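Local coordinates for aminotransferase, class V family protein (Trichomonas vaginalis, PDB 5F8V) that uses pyridoxal 5'-phosphate and probably transfers the amino group of O-phospho-L-serine to 2-oxoglutarate, the second step of L-serine biosynthesis, at residues Arg58-Asn70 / Phe182-Gly194. Residues are numbered along the deposited sequence; the frame is centred on the assembly and turned at random.
Sequences RLRTLLQVPENFN and FLSRPITQWEKVG
With CG anti to its carbonyl carbon (chi1 -69°), Trp190 lays its indole against Pro66, while Phe69, turned the same way at chi1 -70°, presents a ring face to the indole. Pro66 CD sits over the five-membered ring, 3.4 Å from its centroid and almost on the normal, a CH-pi contact. Ile187 CG2, of the same segment as Trp190, lies against the opposite face near the rim, so the indole is held on both faces. Trp190 turns its CE3 edge to Phe69 in an edge-to-face pair, centroids 5.1 Å apart and planes at 64°. At its edge, near the ring plane, Phe69 CE1 lies 3.5 Å from Val193 O, where strand 193-199 begins just after the 3-10 turn 190-192. At the helix end, Leu63 splits its branches: CD1 meets Phe182 CZ at 3.6 Å, and CD2 presses on Ile187 CD1 at 3.5 Å, a tight fit. Leu183 CD2 lies 3.7 Å from Leu59 CD1. One water joins the backbones, donating to Leu63 O (2.9 Å) and accepting from Ile187 N. Arg60 spans the turn 66-69, its guanidinium donating in its own plane to Val65 O and Phe69 O. Leu267 of helix 267-286 also touches Leu63 and Leu183. A Schellman motif at Gln64 ends helix 46-63 before strand 69-75, outermost within this chain; 182-194 leads into strand 193-199, with 209-215 between them, in the mixed central sheet of the large domain of fold-type I PLP-dependent aminotransferases.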
ATOM      1  N   ARG A  58     -14.617  -7.691 -12.719  1.00 14.58           N
ATOM      2  CA  ARG A  58     -15.822  -7.430 -11.928  1.00 14.21           C
ATOM      3  C   ARG A  58     -16.037  -5.916 -11.766  1.00 13.69           C
ATOM      4  O   ARG A  58     -17.154  -5.422 -11.907  1.00 13.13           O
ATOM      5  CB  ARG A  58     -15.759  -8.130 -10.568  1.00 14.33           C
ATOM      6  CG  ARG A  58     -17.097  -8.192  -9.856  1.00 14.61           C
ATOM      7  CD  ARG A  58     -17.049  -8.997  -8.569  1.00 15.03           C
ATOM      8  NE  ARG A  58     -16.533 -10.361  -8.714  1.00 15.29           N
ATOM      9  CZ  ARG A  58     -17.222 -11.441  -9.101  1.00 15.68           C
ATOM     10  NH1 ARG A  58     -18.517 -11.389  -9.416  1.00 15.60           N
ATOM     11  NH2 ARG A  58     -16.598 -12.618  -9.149  1.00 15.79           N
ATOM     12  N   LEU A  59     -14.960  -5.190 -11.498  1.00 13.63           N
ATOM     13  CA  LEU A  59     -15.031  -3.741 -11.401  1.00 13.84           C
ATOM     14  C   LEU A  59     -15.440  -3.138 -12.737  1.00 14.03           C
ATOM     15  O   LEU A  59     -16.215  -2.179 -12.767  1.00 13.31           O
ATOM     16  CB  LEU A  59     -13.694  -3.161 -10.950  1.00 13.86           C
ATOM     17  CG  LEU A  59     -13.617  -1.645 -10.751  1.00 13.97           C
ATOM     18  CD1 LEU A  59     -14.617  -1.177  -9.700  1.00 13.98           C
ATOM     19  CD2 LEU A  59     -12.200  -1.244 -10.360  1.00 13.81           C
ATOM     20  N   ARG A  60     -14.907  -3.688 -13.832  1.00 14.25           N
ATOM     21  CA  ARG A  60     -15.298  -3.234 -15.164  1.00 15.20           C
ATOM     22  C   ARG A  60     -16.789  -3.426 -15.397  1.00 15.24           C
ATOM     23  O   ARG A  60     -17.437  -2.533 -15.936  1.00 15.42           O
ATOM     24  CB  ARG A  60     -14.473  -3.919 -16.278  1.00 15.71           C
ATOM     25  CG  ARG A  60     -14.831  -3.436 -17.678  1.00 16.10           C
ATOM     26  CD  ARG A  60     -13.991  -4.076 -18.776  1.00 16.63           C
ATOM     27  NE  ARG A  60     -12.562  -3.829 -18.638  1.00 16.86           N
ATOM     28  CZ  ARG A  60     -11.944  -2.673 -18.881  1.00 17.40           C
ATOM     29  NH1 ARG A  60     -12.607  -1.590 -19.278  1.00 18.14           N
ATOM     30  NH2 ARG A  60     -10.630  -2.595 -18.725  1.00 17.84           N
ATOM     31  N   THR A  61     -17.326  -4.575 -14.977  1.00 15.90           N
ATOM     32  CA  THR A  61     -18.751  -4.877 -15.122  1.00 16.05           C
ATOM     33  C   THR A  61     -19.597  -3.916 -14.285  1.00 16.13           C
ATOM     34  O   THR A  61     -20.503  -3.283 -14.814  1.00 15.25           O
ATOM     35  CB  THR A  61     -19.072  -6.343 -14.745  1.00 16.56           C
ATOM     36  OG1 THR A  61     -18.507  -7.220 -15.724  1.00 16.64           O
ATOM     37  CG2 THR A  61     -20.568  -6.596 -14.682  1.00 16.43           C
ATOM     38  N   LEU A  62     -19.290  -3.818 -12.992  1.00 16.51           N
ATOM     39  CA  LEU A  62     -19.993  -2.918 -12.074  1.00 16.58           C
ATOM     40  C   LEU A  62     -20.139  -1.505 -12.622  1.00 16.56           C
ATOM     41  O   LEU A  62     -21.224  -0.942 -12.611  1.00 15.90           O
ATOM     42  CB  LEU A  62     -19.247  -2.814 -10.737  1.00 17.05           C
ATOM     43  CG  LEU A  62     -19.558  -3.813  -9.631  1.00 16.77           C
ATOM     44  CD1 LEU A  62     -18.627  -3.518  -8.463  1.00 16.69           C
ATOM     45  CD2 LEU A  62     -21.020  -3.719  -9.208  1.00 16.96           C
ATOM     46  N   LEU A  63     -19.030  -0.948 -13.092  1.00 17.16           N
ATOM     47  CA  LEU A  63     -19.006   0.426 -13.616  1.00 17.75           C
ATOM     48  C   LEU A  63     -19.310   0.561 -15.106  1.00 18.12           C
ATOM     49  O   LEU A  63     -19.524   1.671 -15.574  1.00 17.78           O
ATOM     50  CB  LEU A  63     -17.641   1.057 -13.356  1.00 18.02           C
ATOM     51  CG  LEU A  63     -17.402   1.695 -11.996  1.00 18.09           C
ATOM     52  CD1 LEU A  63     -15.903   1.887 -11.811  1.00 18.27           C
ATOM     53  CD2 LEU A  63     -18.135   3.021 -11.875  1.00 18.11           C
ATOM     54  N   GLN A  64     -19.315  -0.550 -15.842  1.00 18.58           N
ATOM     55  CA  GLN A  64     -19.353  -0.528 -17.309  1.00 19.21           C
ATOM     56  C   GLN A  64     -18.265   0.396 -17.835  1.00 18.31           C
ATOM     57  O   GLN A  64     -18.521   1.308 -18.623  1.00 18.74           O
ATOM     58  CB  GLN A  64     -20.747  -0.147 -17.835  1.00 20.37           C
ATOM     59  CG  GLN A  64     -21.827  -1.172 -17.512  1.00 21.60           C
ATOM     60  CD  GLN A  64     -21.611  -2.489 -18.243  1.00 22.98           C
ATOM     61  OE1 GLN A  64     -22.002  -2.634 -19.405  1.00 24.05           O
ATOM     62  NE2 GLN A  64     -20.986  -3.459 -17.565  1.00 22.87           N
ATOM     63  N   VAL A  65     -17.041   0.147 -17.377  1.00 17.49           N
ATOM     64  CA  VAL A  65     -15.891   0.902 -17.829  1.00 17.12           C
ATOM     65  C   VAL A  65     -15.668   0.526 -19.303  1.00 17.19           C
ATOM     66  O   VAL A  65     -15.466  -0.643 -19.599  1.00 16.48           O
ATOM     67  CB  VAL A  65     -14.611   0.594 -17.012  1.00 16.59           C
ATOM     68  CG1 VAL A  65     -13.454   1.438 -17.518  1.00 16.22           C
ATOM     69  CG2 VAL A  65     -14.836   0.816 -15.511  1.00 16.69           C
ATOM     70  N   PRO A  66     -15.704   1.511 -20.223  1.00 17.68           N
ATOM     71  CA  PRO A  66     -15.464   1.165 -21.637  1.00 18.07           C
ATOM     72  C   PRO A  66     -14.043   0.648 -21.916  1.00 18.50           C
ATOM     73  O   PRO A  66     -13.115   0.914 -21.149  1.00 18.29           O
ATOM     74  CB  PRO A  66     -15.726   2.484 -22.378  1.00 18.03           C
ATOM     75  CG  PRO A  66     -16.433   3.376 -21.407  1.00 17.92           C
ATOM     76  CD  PRO A  66     -15.963   2.953 -20.053  1.00 17.62           C
ATOM     77  N   GLU A  67     -13.886  -0.076 -23.022  1.00 19.25           N
ATOM     78  CA  GLU A  67     -12.634  -0.775 -23.322  1.00 19.65           C
ATOM     79  C   GLU A  67     -11.460   0.133 -23.722  1.00 18.24           C
ATOM     80  O   GLU A  67     -10.324  -0.333 -23.779  1.00 19.05           O
ATOM     81  CB  GLU A  67     -12.846  -1.854 -24.401  1.00 21.30           C
ATOM     82  CG  GLU A  67     -13.906  -2.906 -24.075  1.00 22.61           C
ATOM     83  CD  GLU A  67     -13.607  -3.758 -22.844  1.00 23.95           C
ATOM     84  OE1 GLU A  67     -14.565  -4.361 -22.310  1.00 25.11           O
ATOM     85  OE2 GLU A  67     -12.437  -3.852 -22.408  1.00 25.68           O
ATOM     86  N   ASN A  68     -11.708   1.416 -23.977  1.00 17.16           N
ATOM     87  CA  ASN A  68     -10.603   2.392 -24.128  1.00 16.44           C
ATOM     88  C   ASN A  68     -10.005   2.895 -22.791  1.00 15.43           C
ATOM     89  O   ASN A  68      -9.192   3.821 -22.794  1.00 15.03           O
ATOM     90  CB  ASN A  68     -11.016   3.579 -25.019  1.00 16.33           C
ATOM     91  CG  ASN A  68     -12.177   4.374 -24.449  1.00 16.34           C
ATOM     92  OD1 ASN A  68     -13.088   3.803 -23.865  1.00 16.29           O
ATOM     93  ND2 ASN A  68     -12.171   5.685 -24.656  1.00 16.16           N
ATOM     94  N   PHE A  69     -10.395   2.282 -21.670  1.00 14.83           N
ATOM     95  CA  PHE A  69      -9.815   2.573 -20.363  1.00 14.57           C
ATOM     96  C   PHE A  69      -9.106   1.358 -19.782  1.00 14.14           C
ATOM     97  O   PHE A  69      -9.637   0.264 -19.823  1.00 13.99           O
ATOM     98  CB  PHE A  69     -10.905   3.027 -19.396  1.00 14.40           C
ATOM     99  CG  PHE A  69     -11.460   4.374 -19.713  1.00 14.02           C
ATOM    100  CD1 PHE A  69     -11.048   5.500 -19.002  1.00 13.90           C
ATOM    101  CD2 PHE A  69     -12.389   4.528 -20.729  1.00 14.03           C
ATOM    102  CE1 PHE A  69     -11.568   6.753 -19.296  1.00 13.74           C
ATOM    103  CE2 PHE A  69     -12.903   5.781 -21.038  1.00 14.09           C
ATOM    104  CZ  PHE A  69     -12.490   6.896 -20.318  1.00 13.91           C
ATOM    105  N   ASN A  70      -7.905   1.571 -19.252  1.00 14.10           N
ATOM    106  CA  ASN A  70      -7.223   0.591 -18.397  1.00 14.45           C
ATOM    107  C   ASN A  70      -7.702   0.725 -16.948  1.00 14.34           C
ATOM    108  O   ASN A  70      -8.062   1.822 -16.520  1.00 14.23           O
ATOM    109  CB  ASN A  70      -5.707   0.803 -18.408  1.00 14.70           C
ATOM    110  CG  ASN A  70      -5.105   0.675 -19.796  1.00 15.26           C
ATOM    111  OD1 ASN A  70      -5.161  -0.385 -20.408  1.00 15.56           O
ATOM    112  ND2 ASN A  70      -4.520   1.753 -20.287  1.00 15.56           N
ATOM    113  N   PHE A 182     -16.596   6.607  -4.711  1.00 13.23           N
ATOM    114  CA  PHE A 182     -16.358   5.605  -5.751  1.00 13.58           C
ATOM    115  C   PHE A 182     -17.259   4.420  -5.511  1.00 13.67           C
ATOM    116  O   PHE A 182     -17.291   3.893  -4.399  1.00 14.27           O
ATOM    117  CB  PHE A 182     -14.901   5.131  -5.732  1.00 13.66           C
ATOM    118  CG  PHE A 182     -14.492   4.355  -6.951  1.00 13.61           C
ATOM    119  CD1 PHE A 182     -13.998   3.056  -6.837  1.00 13.67           C
ATOM    120  CD2 PHE A 182     -14.562   4.934  -8.209  1.00 13.53           C
ATOM    121  CE1 PHE A 182     -13.603   2.344  -7.965  1.00 13.85           C
ATOM    122  CE2 PHE A 182     -14.170   4.232  -9.339  1.00 13.62           C
ATOM    123  CZ  PHE A 182     -13.689   2.937  -9.218  1.00 13.75           C
ATOM    124  N   LEU A 183     -17.985   4.019  -6.551  1.00 13.66           N
ATOM    125  CA  LEU A 183     -18.955   2.905  -6.506  1.00 13.65           C
ATOM    126  C   LEU A 183     -20.163   3.174  -5.587  1.00 13.30           C
ATOM    127  O   LEU A 183     -20.818   2.241  -5.116  1.00 12.95           O
ATOM    128  CB  LEU A 183     -18.269   1.573  -6.159  1.00 13.78           C
ATOM    129  CG  LEU A 183     -17.050   1.221  -7.021  1.00 13.95           C
ATOM    130  CD1 LEU A 183     -16.216   0.148  -6.349  1.00 14.11           C
ATOM    131  CD2 LEU A 183     -17.481   0.779  -8.420  1.00 14.19           C
ATOM    132  N   SER A 184     -20.462   4.456  -5.363  1.00 13.49           N
ATOM    133  CA  SER A 184     -21.675   4.867  -4.664  1.00 13.55           C
ATOM    134  C   SER A 184     -22.774   5.203  -5.662  1.00 13.67           C
ATOM    135  O   SER A 184     -23.911   5.423  -5.258  1.00 13.63           O
ATOM    136  CB  SER A 184     -21.390   6.072  -3.767  1.00 13.64           C
ATOM    137  OG  SER A 184     -21.226   7.255  -4.527  1.00 13.91           O
ATOM    138  N   ARG A 185     -22.424   5.258  -6.953  1.00 13.79           N
ATOM    139  CA  ARG A 185     -23.370   5.532  -8.029  1.00 14.37           C
ATOM    140  C   ARG A 185     -22.765   5.209  -9.407  1.00 14.77           C
ATOM    141  O   ARG A 185     -21.544   5.054  -9.529  1.00 14.48           O
ATOM    142  CB  ARG A 185     -23.807   6.998  -7.994  1.00 14.31           C
ATOM    143  CG  ARG A 185     -22.654   7.983  -8.009  1.00 14.46           C
ATOM    144  CD  ARG A 185     -23.187   9.398  -7.998  1.00 14.68           C
ATOM    145  NE  ARG A 185     -22.122  10.387  -8.111  1.00 14.76           N
ATOM    146  CZ  ARG A 185     -22.256  11.686  -7.822  1.00 15.06           C
ATOM    147  NH1 ARG A 185     -23.422  12.191  -7.409  1.00 14.98           N
ATOM    148  NH2 ARG A 185     -21.214  12.497  -7.957  1.00 14.95           N
ATOM    149  N   PRO A 186     -23.607   5.130 -10.455  1.00 15.56           N
ATOM    150  CA  PRO A 186     -23.052   4.906 -11.793  1.00 16.31           C
ATOM    151  C   PRO A 186     -22.225   6.083 -12.298  1.00 17.02           C
ATOM    152  O   PRO A 186     -22.420   7.213 -11.848  1.00 17.28           O
ATOM    153  CB  PRO A 186     -24.303   4.729 -12.674  1.00 16.43           C
ATOM    154  CG  PRO A 186     -25.399   4.380 -11.723  1.00 16.10           C
ATOM    155  CD  PRO A 186     -25.080   5.169 -10.491  1.00 15.76           C
ATOM    156  N   ILE A 187     -21.305   5.800 -13.212  1.00 17.62           N
ATOM    157  CA  ILE A 187     -20.524   6.822 -13.888  1.00 18.78           C
ATOM    158  C   ILE A 187     -20.927   6.791 -15.361  1.00 19.13           C
ATOM    159  O   ILE A 187     -20.929   5.726 -15.968  1.00 20.10           O
ATOM    160  CB  ILE A 187     -19.008   6.567 -13.723  1.00 18.81           C
ATOM    161  CG1 ILE A 187     -18.589   6.812 -12.263  1.00 19.20           C
ATOM    162  CG2 ILE A 187     -18.203   7.462 -14.654  1.00 19.23           C
ATOM    163  CD1 ILE A 187     -17.184   6.343 -11.926  1.00 18.93           C
ATOM    164  N   THR A 188     -21.280   7.955 -15.906  1.00 19.64           N
ATOM    165  CA  THR A 188     -21.544   8.141 -17.338  1.00 19.66           C
ATOM    166  C   THR A 188     -20.598   9.212 -17.895  1.00 19.71           C
ATOM    167  O   THR A 188     -19.750   9.759 -17.169  1.00 19.53           O
ATOM    168  CB  THR A 188     -23.006   8.576 -17.587  1.00 19.68           C
ATOM    169  OG1 THR A 188     -23.263   9.811 -16.902  1.00 20.02           O
ATOM    170  CG2 THR A 188     -23.976   7.508 -17.099  1.00 19.77           C
ATOM    171  N   GLN A 189     -20.734   9.487 -19.192  1.00 19.52           N
ATOM    172  CA  GLN A 189     -19.951  10.512 -19.874  1.00 19.45           C
ATOM    173  C   GLN A 189     -18.450  10.220 -19.800  1.00 18.13           C
ATOM    174  O   GLN A 189     -17.641  11.097 -19.487  1.00 18.30           O
ATOM    175  CB  GLN A 189     -20.276  11.914 -19.331  1.00 20.55           C
ATOM    176  CG  GLN A 189     -21.748  12.305 -19.392  1.00 21.00           C
ATOM    177  CD  GLN A 189     -21.961  13.737 -18.923  1.00 21.91           C
ATOM    178  OE1 GLN A 189     -21.574  14.099 -17.812  1.00 21.32           O
ATOM    179  NE2 GLN A 189     -22.556  14.566 -19.777  1.00 22.88           N
ATOM    180  N   TRP A 190     -18.091   8.977 -20.098  1.00 17.25           N
ATOM    181  CA  TRP A 190     -16.688   8.548 -20.130  1.00 17.14           C
ATOM    182  C   TRP A 190     -15.834   9.345 -21.126  1.00 16.82           C
ATOM    183  O   TRP A 190     -14.643   9.547 -20.895  1.00 16.29           O
ATOM    184  CB  TRP A 190     -16.584   7.039 -20.416  1.00 17.30           C
ATOM    185  CG  TRP A 190     -17.086   6.187 -19.283  1.00 17.19           C
ATOM    186  CD1 TRP A 190     -18.317   5.609 -19.175  1.00 17.34           C
ATOM    187  CD2 TRP A 190     -16.376   5.840 -18.090  1.00 17.23           C
ATOM    188  NE1 TRP A 190     -18.416   4.925 -17.993  1.00 17.20           N
ATOM    189  CE2 TRP A 190     -17.238   5.044 -17.311  1.00 17.38           C
ATOM    190  CE3 TRP A 190     -15.090   6.122 -17.607  1.00 17.24           C
ATOM    191  CZ2 TRP A 190     -16.859   4.526 -16.067  1.00 17.72           C
ATOM    192  CZ3 TRP A 190     -14.708   5.606 -16.376  1.00 17.28           C
ATOM    193  CH2 TRP A 190     -15.590   4.817 -15.618  1.00 17.56           C
ATOM    194  N   GLU A 191     -16.449   9.828 -22.210  1.00 16.91           N
ATOM    195  CA  GLU A 191     -15.771  10.710 -23.172  1.00 17.08           C
ATOM    196  C   GLU A 191     -15.115  11.976 -22.576  1.00 16.86           C
ATOM    197  O   GLU A 191     -14.204  12.531 -23.189  1.00 16.36           O
ATOM    198  CB  GLU A 191     -16.719  11.107 -24.328  1.00 17.31           C
ATOM    199  CG  GLU A 191     -17.867  12.059 -23.979  1.00 17.66           C
ATOM    200  CD  GLU A 191     -19.124  11.370 -23.461  1.00 17.93           C
ATOM    201  OE1 GLU A 191     -19.108  10.145 -23.216  1.00 18.92           O
ATOM    202  OE2 GLU A 191     -20.142  12.065 -23.290  1.00 18.95           O
ATOM    203  N   LYS A 192     -15.591  12.428 -21.414  1.00 16.60           N
ATOM    204  CA  LYS A 192     -15.023  13.596 -20.710  1.00 16.93           C
ATOM    205  C   LYS A 192     -13.805  13.286 -19.841  1.00 16.57           C
ATOM    206  O   LYS A 192     -13.151  14.219 -19.340  1.00 16.69           O
ATOM    207  CB  LYS A 192     -16.080  14.219 -19.783  1.00 17.44           C
ATOM    208  CG  LYS A 192     -17.352  14.686 -20.456  1.00 18.24           C
ATOM    209  CD  LYS A 192     -18.347  15.185 -19.419  1.00 19.11           C
ATOM    210  CE  LYS A 192     -19.544  15.850 -20.080  1.00 19.80           C
ATOM    211  NZ  LYS A 192     -19.193  17.142 -20.727  1.00 20.66           N
ATOM    212  N   VAL A 193     -13.523  11.993 -19.641  1.00 16.19           N
ATOM    213  CA  VAL A 193     -12.649  11.512 -18.573  1.00 15.26           C
ATOM    214  C   VAL A 193     -11.270  11.075 -19.088  1.00 14.89           C
ATOM    215  O   VAL A 193     -11.164  10.178 -19.937  1.00 14.75           O
ATOM    216  CB  VAL A 193     -13.298  10.310 -17.848  1.00 15.63           C
ATOM    217  CG1 VAL A 193     -12.377   9.760 -16.753  1.00 15.40           C
ATOM    218  CG2 VAL A 193     -14.655  10.688 -17.271  1.00 15.68           C
ATOM    219  N   GLY A 194     -10.230  11.717 -18.561  1.00 14.09           N
ATOM    220  CA  GLY A 194      -8.858  11.278 -18.730  1.00 13.77           C
ATOM    221  C   GLY A 194      -8.501  10.230 -17.691  1.00 13.45           C
ATOM    222  O   GLY A 194      -7.950   9.175 -18.031  1.00 13.12           O
TER
HETATM  223  O   HOH W   1     -21.352   3.189 -13.988  1.00 13.63           O